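Local atomic coordinates of divalent ion tolerance protein CutA1 (Ehrlichia chaffeensis, PDB entry 4IYQ), a protein that probably binds copper ions, belongs to a family linked to tolerance of divalent metals, and assembles as a trimer. Residues L27-T32 / A77-T82; A38-N43 / Q95-Y100; L50-N55 / N122-L127; I60-V65 / N73-I78. All blocks are in the same frame, centred on the assembly; numbering follows the deposited sequence.

Contact 1. Residues L27-T32 / A77-T82; sequences LLYTTT and AIILKT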
loop_
_atom_site.group_PDB
_atom_site.type_symbol
_atom_site.label_atom_id
_atom_site.label_comp_id
_atom_site.label_asym_id
_atom_site.label_seq_id
_atom_site.Cartn_x
_atom_site.Cartn_y
_atom_site.Cartn_z
ATOM N N LEU A 27 -5.722 -2.868 8.165
ATOM C CA LEU A 27 -4.361 -3.124 7.724
ATOM C C LEU A 27 -3.385 -2.283 8.561
ATOM O O LEU A 27 -3.636 -1.101 8.842
ATOM C CB LEU A 27 -4.205 -2.795 6.250
ATOM C CG LEU A 27 -5.159 -3.457 5.261
ATOM C CD1 LEU A 27 -4.836 -2.955 3.863
ATOM C CD2 LEU A 27 -5.119 -4.976 5.323
ATOM N N LEU A 28 -2.276 -2.885 8.966
ATOM C CA LEU A 28 -1.216 -2.125 9.603
ATOM C C LEU A 28 0.016 -2.127 8.716
ATOM O O LEU A 28 0.400 -3.153 8.152
ATOM C CB LEU A 28 -0.880 -2.685 10.990
ATOM C CG LEU A 28 -1.767 -2.176 12.132
ATOM C CD1 LEU A 28 -3.161 -2.770 12.053
ATOM C CD2 LEU A 28 -1.157 -2.449 13.490
ATOM N N TYR A 29 0.645 -0.966 8.626
ATOM C CA TYR A 29 1.843 -0.787 7.831
ATOM C C TYR A 29 2.996 -0.314 8.709
ATOM O O TYR A 29 2.836 0.611 9.501
ATOM C CB TYR A 29 1.555 0.217 6.712
ATOM C CG TYR A 29 2.713 0.578 5.819
ATOM C CD1 TYR A 29 2.930 -0.109 4.634
ATOM C CD2 TYR A 29 3.568 1.638 6.136
ATOM C CE1 TYR A 29 3.968 0.230 3.783
ATOM C CE2 TYR A 29 4.623 1.986 5.295
ATOM C CZ TYR A 29 4.813 1.273 4.111
ATOM O OH TYR A 29 5.838 1.587 3.247
ATOM N N THR A 30 4.161 -0.939 8.553
ATOM C CA THR A 30 5.350 -0.526 9.293
ATOM C C THR A 30 6.592 -0.849 8.457
ATOM O O THR A 30 6.530 -1.609 7.480
ATOM C CB THR A 30 5.445 -1.222 10.702
ATOM O OG1 THR A 30 6.424 -0.576 11.522
ATOM C CG2 THR A 30 5.810 -2.703 10.576
ATOM N N THR A 31 7.722 -0.264 8.833
ATOM C CA THR A 31 8.970 -0.565 8.141
ATOM C C THR A 31 10.046 -1.024 9.142
ATOM O O THR A 31 9.992 -0.684 10.309
ATOM C CB THR A 31 9.463 0.660 7.335
ATOM O OG1 THR A 31 9.705 1.743 8.237
ATOM C CG2 THR A 31 8.419 1.104 6.341
ATOM N N THR A 32 11.022 -1.790 8.669
ATOM C CA THR A 32 12.071 -2.342 9.526
ATOM C C THR A 32 13.421 -2.212 8.838
ATOM O O THR A 32 13.486 -2.131 7.619
ATOM C CB THR A 32 11.825 -3.826 9.856
ATOM O OG1 THR A 32 11.706 -4.563 8.638
ATOM C CG2 THR A 32 10.552 -4.002 10.666
ATOM N N ALA A 77 9.219 -3.244 4.149
ATOM C CA ALA A 77 7.915 -2.759 4.563
ATOM C C ALA A 77 7.050 -3.959 4.884
ATOM O O ALA A 77 7.268 -5.044 4.348
ATOM C CB ALA A 77 7.284 -1.888 3.481
ATOM N N ILE A 78 6.095 -3.785 5.789
ATOM C CA ILE A 78 5.165 -4.859 6.087
ATOM C C ILE A 78 3.734 -4.380 6.075
ATOM O O ILE A 78 3.429 -3.324 6.615
ATOM C CB ILE A 78 5.397 -5.503 7.459
ATOM C CG1 ILE A 78 6.869 -5.507 7.857
ATOM C CG2 ILE A 78 4.797 -6.906 7.473
ATOM C CD1 ILE A 78 7.064 -5.954 9.288
ATOM N N ILE A 79 2.866 -5.163 5.449
ATOM C CA ILE A 79 1.438 -5.001 5.611
ATOM C C ILE A 79 0.936 -6.137 6.494
ATOM O O ILE A 79 1.137 -7.313 6.198
ATOM C CB ILE A 79 0.698 -5.011 4.267
ATOM C CG1 ILE A 79 1.099 -3.794 3.438
ATOM C CG2 ILE A 79 -0.802 -5.010 4.482
ATOM C CD1 ILE A 79 0.521 -3.819 2.028
ATOM N N LEU A 80 0.299 -5.766 7.591
ATOM C CA LEU A 80 -0.217 -6.713 8.554
ATOM C C LEU A 80 -1.736 -6.681 8.514
ATOM O O LEU A 80 -2.328 -5.604 8.374
ATOM C CB LEU A 80 0.301 -6.371 9.944
ATOM C CG LEU A 80 1.820 -6.193 9.957
ATOM C CD1 LEU A 80 2.280 -5.284 11.097
ATOM C CD2 LEU A 80 2.483 -7.549 10.051
ATOM N N LYS A 81 -2.373 -7.845 8.577
ATOM C CA LYS A 81 -3.830 -7.892 8.523
ATOM C C LYS A 81 -4.459 -8.428 9.798
ATOM O O LYS A 81 -4.112 -9.511 10.277
ATOM C CB LYS A 81 -4.285 -8.723 7.321
ATOM C CG LYS A 81 -3.454 -8.454 6.073
ATOM C CD LYS A 81 -4.180 -8.869 4.819
ATOM C CE LYS A 81 -3.194 -9.089 3.682
ATOM N NZ LYS A 81 -2.534 -10.428 3.797
ATOM N N THR A 82 -5.421 -7.681 10.328
ATOM C CA THR A 82 -6.113 -8.095 11.544
ATOM C C THR A 82 -7.560 -7.560 11.591
ATOM O O THR A 82 -8.043 -7.002 10.623
ATOM C CB THR A 82 -5.326 -7.647 12.800
ATOM O OG1 THR A 82 -5.940 -8.213 13.958
ATOM C CG2 THR A 82 -5.287 -6.125 12.936
#

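Contact 2. Residues A38-N43 / Q95-Y100; sequences AYRISN and QAIHPY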
loop_
_atom_site.group_PDB
_atom_site.type_symbol
_atom_site.label_atom_id
_atom_site.label_comp_id
_atom_site.label_asym_id
_atom_site.label_seq_id
_atom_site.Cartn_x
_atom_site.Cartn_y
_atom_site.Cartn_z
ATOM N N ALA A 38 11.613 -7.821 10.245
ATOM C CA ALA A 38 10.234 -7.903 9.753
ATOM C C ALA A 38 9.640 -9.289 9.995
ATOM O O ALA A 38 8.482 -9.428 10.390
ATOM C CB ALA A 38 10.173 -7.556 8.284
ATOM N N TYR A 39 10.446 -10.317 9.774
ATOM C CA TYR A 39 9.972 -11.672 9.985
ATOM C C TYR A 39 9.671 -11.850 11.465
ATOM O O TYR A 39 8.633 -12.395 11.842
ATOM C CB TYR A 39 11.002 -12.707 9.517
ATOM C CG TYR A 39 10.443 -14.095 9.407
ATOM C CD1 TYR A 39 9.738 -14.497 8.275
ATOM C CD2 TYR A 39 10.588 -15.007 10.444
ATOM C CE1 TYR A 39 9.207 -15.788 8.169
ATOM C CE2 TYR A 39 10.061 -16.293 10.355
ATOM C CZ TYR A 39 9.375 -16.674 9.217
ATOM O OH TYR A 39 8.857 -17.944 9.135
ATOM N N ARG A 40 10.570 -11.345 12.299
ATOM C CA ARG A 40 10.440 -11.490 13.736
ATOM C C ARG A 40 9.146 -10.844 14.243
ATOM O O ARG A 40 8.405 -11.435 15.022
ATOM C CB ARG A 40 11.662 -10.891 14.433
ATOM C CG ARG A 40 11.518 -10.749 15.941
ATOM C CD ARG A 40 12.804 -10.231 16.585
ATOM N NE ARG A 40 12.627 -10.063 18.024
ATOM C CZ ARG A 40 12.177 -8.962 18.613
ATOM N NH1 ARG A 40 11.864 -7.880 17.897
ATOM N NH2 ARG A 40 12.050 -8.948 19.934
ATOM N N ILE A 41 8.878 -9.627 13.800
ATOM C CA ILE A 41 7.665 -8.938 14.198
ATOM C C ILE A 41 6.427 -9.708 13.727
ATOM O O ILE A 41 5.460 -9.913 14.476
ATOM C CB ILE A 41 7.663 -7.512 13.641
ATOM C CG1 ILE A 41 8.666 -6.669 14.421
ATOM C CG2 ILE A 41 6.294 -6.910 13.744
ATOM C CD1 ILE A 41 8.915 -5.318 13.825
ATOM N N SER A 42 6.490 -10.149 12.477
ATOM C CA SER A 42 5.426 -10.917 11.870
ATOM C C SER A 42 5.152 -12.143 12.726
ATOM O O SER A 42 4.018 -12.409 13.134
ATOM C CB SER A 42 5.827 -11.319 10.456
ATOM O OG SER A 42 5.966 -10.170 9.636
ATOM N N ASN A 43 6.227 -12.867 13.009
ATOM C CA ASN A 43 6.201 -14.021 13.883
ATOM C C ASN A 43 5.579 -13.803 15.257
ATOM O O ASN A 43 4.643 -14.506 15.622
ATOM C CB ASN A 43 7.623 -14.530 14.056
ATOM C CG ASN A 43 7.732 -15.986 13.794
ATOM O OD1 ASN A 43 7.824 -16.404 12.645
ATOM N ND2 ASN A 43 7.703 -16.785 14.849
ATOM N N GLN A 95 5.147 -1.425 18.773
ATOM C CA GLN A 95 5.978 -0.367 19.362
ATOM C C GLN A 95 6.951 -0.945 20.398
ATOM O O GLN A 95 8.126 -0.594 20.418
ATOM C CB GLN A 95 5.108 0.723 20.010
ATOM N N ALA A 96 6.470 -1.866 21.221
ATOM C CA ALA A 96 7.291 -2.459 22.269
ATOM C C ALA A 96 8.441 -3.292 21.714
ATOM O O ALA A 96 9.499 -3.347 22.319
ATOM C CB ALA A 96 6.435 -3.300 23.193
ATOM N N ILE A 97 8.255 -3.942 20.567
ATOM C CA ILE A 97 9.276 -4.870 20.087
ATOM C C ILE A 97 10.080 -4.352 18.907
ATOM O O ILE A 97 11.034 -4.998 18.489
ATOM C CB ILE A 97 8.656 -6.224 19.667
ATOM C CG1 ILE A 97 7.853 -6.067 18.370
ATOM C CG2 ILE A 97 7.820 -6.799 20.805
ATOM C CD1 ILE A 97 7.094 -7.283 17.956
ATOM N N HIS A 98 9.708 -3.186 18.384
ATOM C CA HIS A 98 10.349 -2.618 17.191
ATOM C C HIS A 98 11.782 -2.151 17.468
ATOM O O HIS A 98 12.060 -1.537 18.500
ATOM C CB HIS A 98 9.522 -1.449 16.665
ATOM C CG HIS A 98 9.629 -1.251 15.190
ATOM N ND1 HIS A 98 10.757 -0.733 14.592
ATOM C CD2 HIS A 98 8.754 -1.508 14.188
ATOM C CE1 HIS A 98 10.572 -0.677 13.283
ATOM N NE2 HIS A 98 9.366 -1.141 13.012
ATOM N N PRO A 99 12.699 -2.433 16.542
ATOM C CA PRO A 99 14.082 -1.943 16.675
ATOM C C PRO A 99 14.198 -0.416 16.705
ATOM O O PRO A 99 15.068 0.116 17.398
ATOM C CB PRO A 99 14.783 -2.507 15.433
ATOM C CG PRO A 99 13.663 -2.949 14.492
ATOM C CD PRO A 99 12.513 -3.317 15.378
ATOM N N TYR A 100 13.321 0.282 15.990
ATOM C CA TYR A 100 13.345 1.746 15.976
ATOM C C TYR A 100 12.695 2.323 17.227
ATOM O O TYR A 100 11.688 1.803 17.705
ATOM C CB TYR A 100 12.616 2.309 14.744
ATOM C CG TYR A 100 13.234 2.015 13.389
ATOM C CD1 TYR A 100 14.588 1.731 13.253
ATOM C CD2 TYR A 100 12.445 2.021 12.234
ATOM C CE1 TYR A 100 15.143 1.457 12.002
ATOM C CE2 TYR A 100 12.987 1.751 10.981
ATOM C CZ TYR A 100 14.334 1.474 10.871
ATOM O OH TYR A 100 14.866 1.210 9.628
HETATM O O HOH W 1 12.001 -6.602 21.220
#

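Contact 3. Residues L50-N55 / N122-L127; sequences LIACAN and NDCTAL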
loop_
_atom_site.group_PDB
_atom_site.type_symbol
_atom_site.label_atom_id
_atom_site.label_comp_id
_atom_site.label_asym_id
_atom_site.label_seq_id
_atom_site.Cartn_x
_atom_site.Cartn_y
_atom_site.Cartn_z
ATOM N N LEU A 50 -2.508 -11.810 17.153
ATOM C CA LEU A 50 -2.822 -10.386 16.995
ATOM C C LEU A 50 -2.998 -9.989 15.532
ATOM O O LEU A 50 -3.618 -8.967 15.235
ATOM C CB LEU A 50 -1.735 -9.517 17.635
ATOM C CG LEU A 50 -1.742 -9.315 19.147
ATOM C CD1 LEU A 50 -0.458 -8.631 19.581
ATOM C CD2 LEU A 50 -2.927 -8.454 19.493
ATOM N N ILE A 51 -2.417 -10.784 14.633
ATOM C CA ILE A 51 -2.645 -10.652 13.194
ATOM C C ILE A 51 -2.926 -12.032 12.580
ATOM O O ILE A 51 -2.660 -13.064 13.205
ATOM C CB ILE A 51 -1.446 -10.013 12.469
ATOM C CG1 ILE A 51 -0.223 -10.943 12.564
ATOM C CG2 ILE A 51 -1.173 -8.629 13.038
ATOM C CD1 ILE A 51 0.888 -10.621 11.603
ATOM N N ALA A 52 -3.437 -12.029 11.350
ATOM C CA ALA A 52 -3.732 -13.237 10.585
ATOM C C ALA A 52 -2.635 -13.526 9.558
ATOM O O ALA A 52 -2.403 -14.670 9.165
ATOM C CB ALA A 52 -5.100 -13.095 9.877
ATOM N N CYS A 53 -2.000 -12.465 9.078
ATOM C CA CYS A 53 -0.905 -12.620 8.150
ATOM C C CYS A 53 -0.105 -11.337 7.967
ATOM O O CYS A 53 -0.557 -10.245 8.297
ATOM C CB CYS A 53 -1.436 -13.117 6.794
ATOM S SG CYS A 53 -2.672 -12.045 6.053
ATOM N N ALA A 54 1.073 -11.500 7.382
ATOM C CA ALA A 54 1.949 -10.393 7.061
ATOM C C ALA A 54 2.425 -10.502 5.622
ATOM O O ALA A 54 2.778 -11.590 5.156
ATOM C CB ALA A 54 3.152 -10.372 8.011
ATOM N N ASN A 55 2.448 -9.375 4.926
ATOM C CA ASN A 55 3.101 -9.317 3.624
ATOM C C ASN A 55 4.375 -8.498 3.744
ATOM O O ASN A 55 4.332 -7.312 4.073
ATOM C CB ASN A 55 2.172 -8.719 2.554
ATOM C CG ASN A 55 0.971 -9.602 2.269
ATOM O OD1 ASN A 55 0.988 -10.803 2.542
ATOM N ND2 ASN A 55 -0.070 -9.014 1.719
ATOM N N ASN A 122 -10.810 -13.158 10.923
ATOM C CA ASN A 122 -11.495 -13.319 12.206
ATOM C C ASN A 122 -11.172 -14.631 12.921
ATOM O O ASN A 122 -10.807 -14.608 14.099
ATOM C CB ASN A 122 -13.014 -13.182 12.004
ATOM C CG ASN A 122 -13.477 -11.724 12.028
ATOM O OD1 ASN A 122 -13.903 -11.224 13.065
ATOM N ND2 ASN A 122 -13.332 -11.026 10.905
ATOM N N ASP A 123 -11.260 -15.756 12.211
ATOM C CA ASP A 123 -11.006 -17.069 12.811
ATOM C C ASP A 123 -9.545 -17.220 13.272
ATOM O O ASP A 123 -9.264 -17.868 14.281
ATOM C CB ASP A 123 -11.368 -18.186 11.834
ATOM C CG ASP A 123 -12.857 -18.179 11.452
ATOM O OD1 ASP A 123 -13.679 -17.517 12.141
ATOM O OD2 ASP A 123 -13.208 -18.863 10.464
ATOM N N CYS A 124 -8.622 -16.625 12.526
ATOM C CA CYS A 124 -7.214 -16.697 12.862
ATOM C C CYS A 124 -6.889 -15.907 14.129
ATOM O O CYS A 124 -5.968 -16.249 14.857
ATOM C CB CYS A 124 -6.371 -16.139 11.715
ATOM S SG CYS A 124 -6.225 -17.191 10.293
ATOM N N THR A 125 -7.634 -14.836 14.389
ATOM C CA THR A 125 -7.228 -13.928 15.461
ATOM C C THR A 125 -8.115 -13.940 16.704
ATOM O O THR A 125 -7.763 -13.370 17.729
ATOM C CB THR A 125 -7.162 -12.494 14.939
ATOM O OG1 THR A 125 -8.422 -12.136 14.363
ATOM C CG2 THR A 125 -6.053 -12.363 13.903
ATOM N N ALA A 126 -9.249 -14.611 16.619
ATOM C CA ALA A 126 -10.165 -14.704 17.754
ATOM C C ALA A 126 -9.686 -15.672 18.828
ATOM O O ALA A 126 -9.287 -16.803 18.534
ATOM C CB ALA A 126 -11.560 -15.119 17.274
ATOM N N LEU A 127 -9.730 -15.216 20.073
ATOM C CA LEU A 127 -9.442 -16.069 21.209
ATOM C C LEU A 127 -10.532 -17.157 21.315
ATOM O O LEU A 127 -11.721 -16.910 21.055
ATOM C CB LEU A 127 -9.354 -15.237 22.484
ATOM C CG LEU A 127 -8.174 -14.255 22.437
ATOM C CD1 LEU A 127 -8.097 -13.459 23.704
ATOM C CD2 LEU A 127 -6.865 -14.949 22.132
ATOM O OXT LEU A 127 -10.257 -18.314 21.644
#

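Contact 4. Residues I60-V65 / N73-I78; sequences ITSVYV and NTECAI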
loop_
_atom_site.group_PDB
_atom_site.type_symbol
_atom_site.label_atom_id
_atom_site.label_comp_id
_atom_site.label_asym_id
_atom_site.label_seq_id
_atom_site.Cartn_x
_atom_site.Cartn_y
_atom_site.Cartn_z
ATOM N N ILE A 60 13.187 -1.925 0.023
ATOM C CA ILE A 60 12.565 -0.652 -0.255
ATOM C C ILE A 60 13.564 0.395 0.232
ATOM O O ILE A 60 14.358 0.151 1.155
ATOM C CB ILE A 60 11.167 -0.516 0.409
ATOM C CG1 ILE A 60 11.272 -0.256 1.903
ATOM C CG2 ILE A 60 10.269 -1.724 0.076
ATOM C CD1 ILE A 60 11.025 1.175 2.247
ATOM N N THR A 61 13.580 1.545 -0.418
ATOM C CA THR A 61 14.456 2.611 0.032
ATOM C C THR A 61 13.654 3.688 0.734
ATOM O O THR A 61 12.663 4.184 0.201
ATOM C CB THR A 61 15.225 3.224 -1.128
ATOM O OG1 THR A 61 15.906 2.178 -1.827
ATOM C CG2 THR A 61 16.218 4.254 -0.622
ATOM N N SER A 62 14.073 4.049 1.935
ATOM C CA SER A 62 13.373 5.088 2.665
ATOM C C SER A 62 14.254 6.339 2.651
ATOM O O SER A 62 15.470 6.246 2.802
ATOM C CB SER A 62 13.028 4.637 4.086
ATOM O OG SER A 62 14.197 4.258 4.782
ATOM N N VAL A 63 13.644 7.489 2.374
ATOM C CA VAL A 63 14.362 8.751 2.264
ATOM C C VAL A 63 13.726 9.773 3.206
ATOM O O VAL A 63 12.506 9.891 3.251
ATOM C CB VAL A 63 14.354 9.303 0.817
ATOM C CG1 VAL A 63 15.431 10.373 0.649
ATOM C CG2 VAL A 63 14.546 8.181 -0.189
ATOM N N TYR A 64 14.553 10.500 3.954
ATOM C CA TYR A 64 14.082 11.391 5.010
ATOM C C TYR A 64 15.226 12.353 5.378
ATOM O O TYR A 64 16.363 12.173 4.919
ATOM C CB TYR A 64 13.634 10.565 6.231
ATOM C CG TYR A 64 14.760 9.695 6.719
ATOM C CD1 TYR A 64 15.702 10.195 7.611
ATOM C CD2 TYR A 64 14.929 8.400 6.241
ATOM C CE1 TYR A 64 16.757 9.434 8.036
ATOM C CE2 TYR A 64 15.996 7.624 6.664
ATOM C CZ TYR A 64 16.904 8.152 7.566
ATOM O OH TYR A 64 17.967 7.413 8.009
ATOM N N VAL A 65 14.954 13.350 6.220
ATOM C CA VAL A 65 16.032 14.234 6.683
ATOM C C VAL A 65 16.450 13.937 8.129
ATOM O O VAL A 65 15.614 13.733 9.011
ATOM C CB VAL A 65 15.652 15.734 6.568
ATOM N N ASN A 73 18.150 4.866 3.513
ATOM C CA ASN A 73 18.634 3.538 3.780
ATOM C C ASN A 73 17.666 2.501 3.249
ATOM O O ASN A 73 16.588 2.840 2.762
ATOM C CB ASN A 73 18.888 3.371 5.276
ATOM C CG ASN A 73 17.717 3.821 6.116
ATOM O OD1 ASN A 73 16.568 3.439 5.867
ATOM N ND2 ASN A 73 17.997 4.664 7.107
ATOM N N THR A 74 18.082 1.243 3.282
ATOM C CA THR A 74 17.249 0.185 2.764
ATOM C C THR A 74 16.472 -0.390 3.931
ATOM O O THR A 74 16.996 -0.485 5.042
ATOM C CB THR A 74 18.054 -0.901 2.045
ATOM O OG1 THR A 74 18.829 -0.298 1.004
ATOM C CG2 THR A 74 17.107 -1.906 1.418
ATOM N N GLU A 75 15.207 -0.714 3.673
ATOM C CA GLU A 75 14.308 -1.258 4.673
ATOM C C GLU A 75 13.418 -2.359 4.085
ATOM O O GLU A 75 13.431 -2.637 2.883
ATOM C CB GLU A 75 13.415 -0.156 5.262
ATOM C CG GLU A 75 14.131 1.020 5.944
ATOM C CD GLU A 75 13.157 1.965 6.667
ATOM O OE1 GLU A 75 12.089 2.299 6.108
ATOM O OE2 GLU A 75 13.465 2.388 7.796
ATOM N N CYS A 76 12.658 -2.999 4.963
ATOM C CA CYS A 76 11.540 -3.817 4.535
ATOM C C CYS A 76 10.258 -3.121 4.955
ATOM O O CYS A 76 10.216 -2.451 5.987
ATOM C CB CYS A 76 11.623 -5.208 5.136
ATOM S SG CYS A 76 13.029 -6.122 4.501
ATOM N N ALA A 77 9.219 -3.244 4.149
ATOM C CA ALA A 77 7.915 -2.759 4.563
ATOM C C ALA A 77 7.050 -3.959 4.884
ATOM O O ALA A 77 7.268 -5.044 4.348
ATOM C CB ALA A 77 7.284 -1.888 3.481
ATOM N N ILE A 78 6.095 -3.785 5.789
ATOM C CA ILE A 78 5.165 -4.859 6.087
ATOM C C ILE A 78 3.734 -4.380 6.075
ATOM O O ILE A 78 3.429 -3.324 6.615
ATOM C CB ILE A 78 5.397 -5.503 7.459
ATOM C CG1 ILE A 78 6.869 -5.507 7.857
ATOM C CG2 ILE A 78 4.797 -6.906 7.473
ATOM C CD1 ILE A 78 7.064 -5.954 9.288
#

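Contact 1. Residues L27-T32 / A77-T82
With CG opposite its backbone N (chi1 177°), Tyr29 lays its ring beside Ala77, whereas in Thr30 it is OG1 that takes the anti place (chi1 -166°), which leaves CG2 for Ile78. These pairs belong to the central strands, 25-32 and 69-83, of a ferredoxin-like sheet, which run antiparallel here. The ladder is carried by two hydrogen-bonded pairs, Leu28 with Leu80 and Thr30 with Ile78; Leu80 N donates to Leu28 O over 2.7 Å, and Thr30 N reaches Ile78 O over a longer 3.2 Å.

Side chains alternate between the two faces. On the face of Leu28, Thr30, Ile78 and Leu80, the aliphatic side chains and the methyl of Thr30 pack beneath the helices: CB of Leu28 meets CB of Leu80 at 4.0 Å, and helix 87-97 packs on both leucines through Ile94. Thr30 suits this buried place because its methyl joins the apolar layer while OG1 bonds to Ala104 O. The other face, with Leu27, Tyr29, Ala77 and Ile79, meets neighbouring subunits. Small Ala77 leaves room for the phenol, whose CE1 lies 3.9 Å from Ala77 CB and whose OH meets the side-chain amide of Asn55 of the second subunit. Ile79 stands at the ring edge, CG1 being 4.3 Å from Tyr29 CD1. Farther along, Leu27 and the aliphatic part of Lys81 run side by side, Leu27 CD2 lying 3.9 Å from Lys81 CG.

Contact 2. Residues A38-N43 / Q95-Y100
Ile41 lies obliquely over Ile97, its CG1 3.9 Å from Ile97 CD1, and extends its CD1 past that residue to the imidazole of His98, where CD2 is 3.8 Å away. Ile41 CD1 also comes within 4.4 Å of Pro99 CD. Beta-branched isoleucine suits this place, since its CG1-CD1 arm lets one apolar residue touch both the helix end and the loop after it. In Ile97, CG1 occupies the position between backbone N and carbonyl carbon (chi1 71°), and this swings its CD1 onto Ile41.

Helices 35-47 and 87-97 are the two helices of the ferredoxin-like fold, packed on one face of the sheet, and the contact joins the middle of the first to the C-terminal end of the second. Past the isoleucines, Arg40 runs by Ile97 in the opposite direction, extended from CG to NE. Its NH1 donates to Ile97 O over 3.1 Å, with the acceptor in the guanidinium plane and NH1 tilted 25° from the carbonyl plane. A water held by Arg40 NH2 also donates weakly to Ile97 O. Arginine serves well at this exposed margin, reaching a carbonyl at a helix end while its methylenes travel along the surface. The His98 ring is fixed from the loop side, for Tyr100 N donates in the ring plane to ND1 over 3.1 Å; NE2 makes weak bonds to Thr31 O and Thr30 OG1.

Contact 3. Residues L50-N55 / N122-L127
The flat group at the centre is the peptide between Ile51 and Ala52, and the methyl of Thr125 lies over one of its faces: CG2 is 3.4 Å from Ile51 C and 3.7 Å from Ala52 N. Beside it, Ala52 CB touches Cys124 CB at 3.8 Å. No hydrogen bond crosses between 50-55 and 122-127, so the join is one of van der Waals contact.

Thr125 divides its branches. OG1 stands between the backbone N and the carbonyl carbon (chi1 56°) and bonds back to Val121 O within the helix, and CG2 is thereby presented to the peptide. Threonine thus keeps its hydroxyl satisfied near a helix end and still offers an apolar surface. Ala52, with only a methyl, lets the helix come close. The last turn is closed by Asn122 O, which accepts from Thr125 N at 3.2 Å and from Ala126 N at 3.0 Å.

The C-terminal helix 115-125 of the ferredoxin-like subunit, which also touches Ala52 through Trp120 and Val121, thus rests on the approach to strand 53-66. That approach is backbone-bonded to Lys81 of strand 69-83, Ile51 packs on helix 35-47 through Leu45 and Leu46, and residues 53-55 continue the sheet into the third subunit.

Contact 4. Residues I60-V65 / N73-I78
Ile60 and Glu75 face each other in the close-knit half of this contact, where the hairpin of strands 53-66 and 69-83 is tied by paired backbone bonds. Glu75 N donates to Ile60 O over 2.8 Å and Ile60 N to Glu75 O over 3.0 Å; two residues on, Ser62 N reaches Asn73 O over 2.9 Å. The segment directions make 120°, well short of antiparallel; between them the pairs run from Ile60 with Glu75 to Ser62 with Asn73, and the hairpin goes on through Tyr64 and His71. Ile60 crosses Glu75 obliquely, CG1 lying 4.0 Å from Glu75 CB, and its branched, bulky chain packs against CB of the glutamate. Small Ser62 is well placed on the same face, because it leaves space for the Glu75 carboxylate and for the amide of Asn73. Also on the Ser62 face, toward the turn end of the hairpin, Tyr64 meets Asn73. The two side chains cross at about a right angle, their ring and amide planes 49° apart, with ND2 in the ring plane at its edge, 2.9 Å from Tyr64 OH, but the angle is poor for a hydrogen bond.

On the opposite face Thr74 is exposed, while Tyr35 of the second subunit packs on Thr61; beta-branched threonines suit such a strand surface. On its other edge, strand 60-64 pairs with a strand of the second subunit, carrying the sheet across the trimer interface.

Glu75 brings a carboxylate into the buried part: OE2 bonds to Tyr100 OH and OE1 weakly to Thr31 OG1, hydroxyl partners that would probably help a carboxylate tolerate burial.

How the contacts relate
Contact 1 lies about 2 Å from the centre of the chain; the centre of contact 2 is about 10 Å from its own, that of contact 3 about 13 Å and that of contact 4 about 14 Å. Strand 69-83 serves contacts 1 and 4, which share Ala77 and Ile78, while strand 53-66 links contact 4 with contact 3, whose centre is about 26 Å from that of contact 4. Contact 2 joins the two helices that cover one face of the sheet. Along the chain come the first segments of contacts 1, 2 and 3, then both of contact 4, the second running into the second segment of contact 1, followed by those of contacts 2 and 3. One ferredoxin-like core thus holds distant parts, its hairpin reaching a neighbouring subunit.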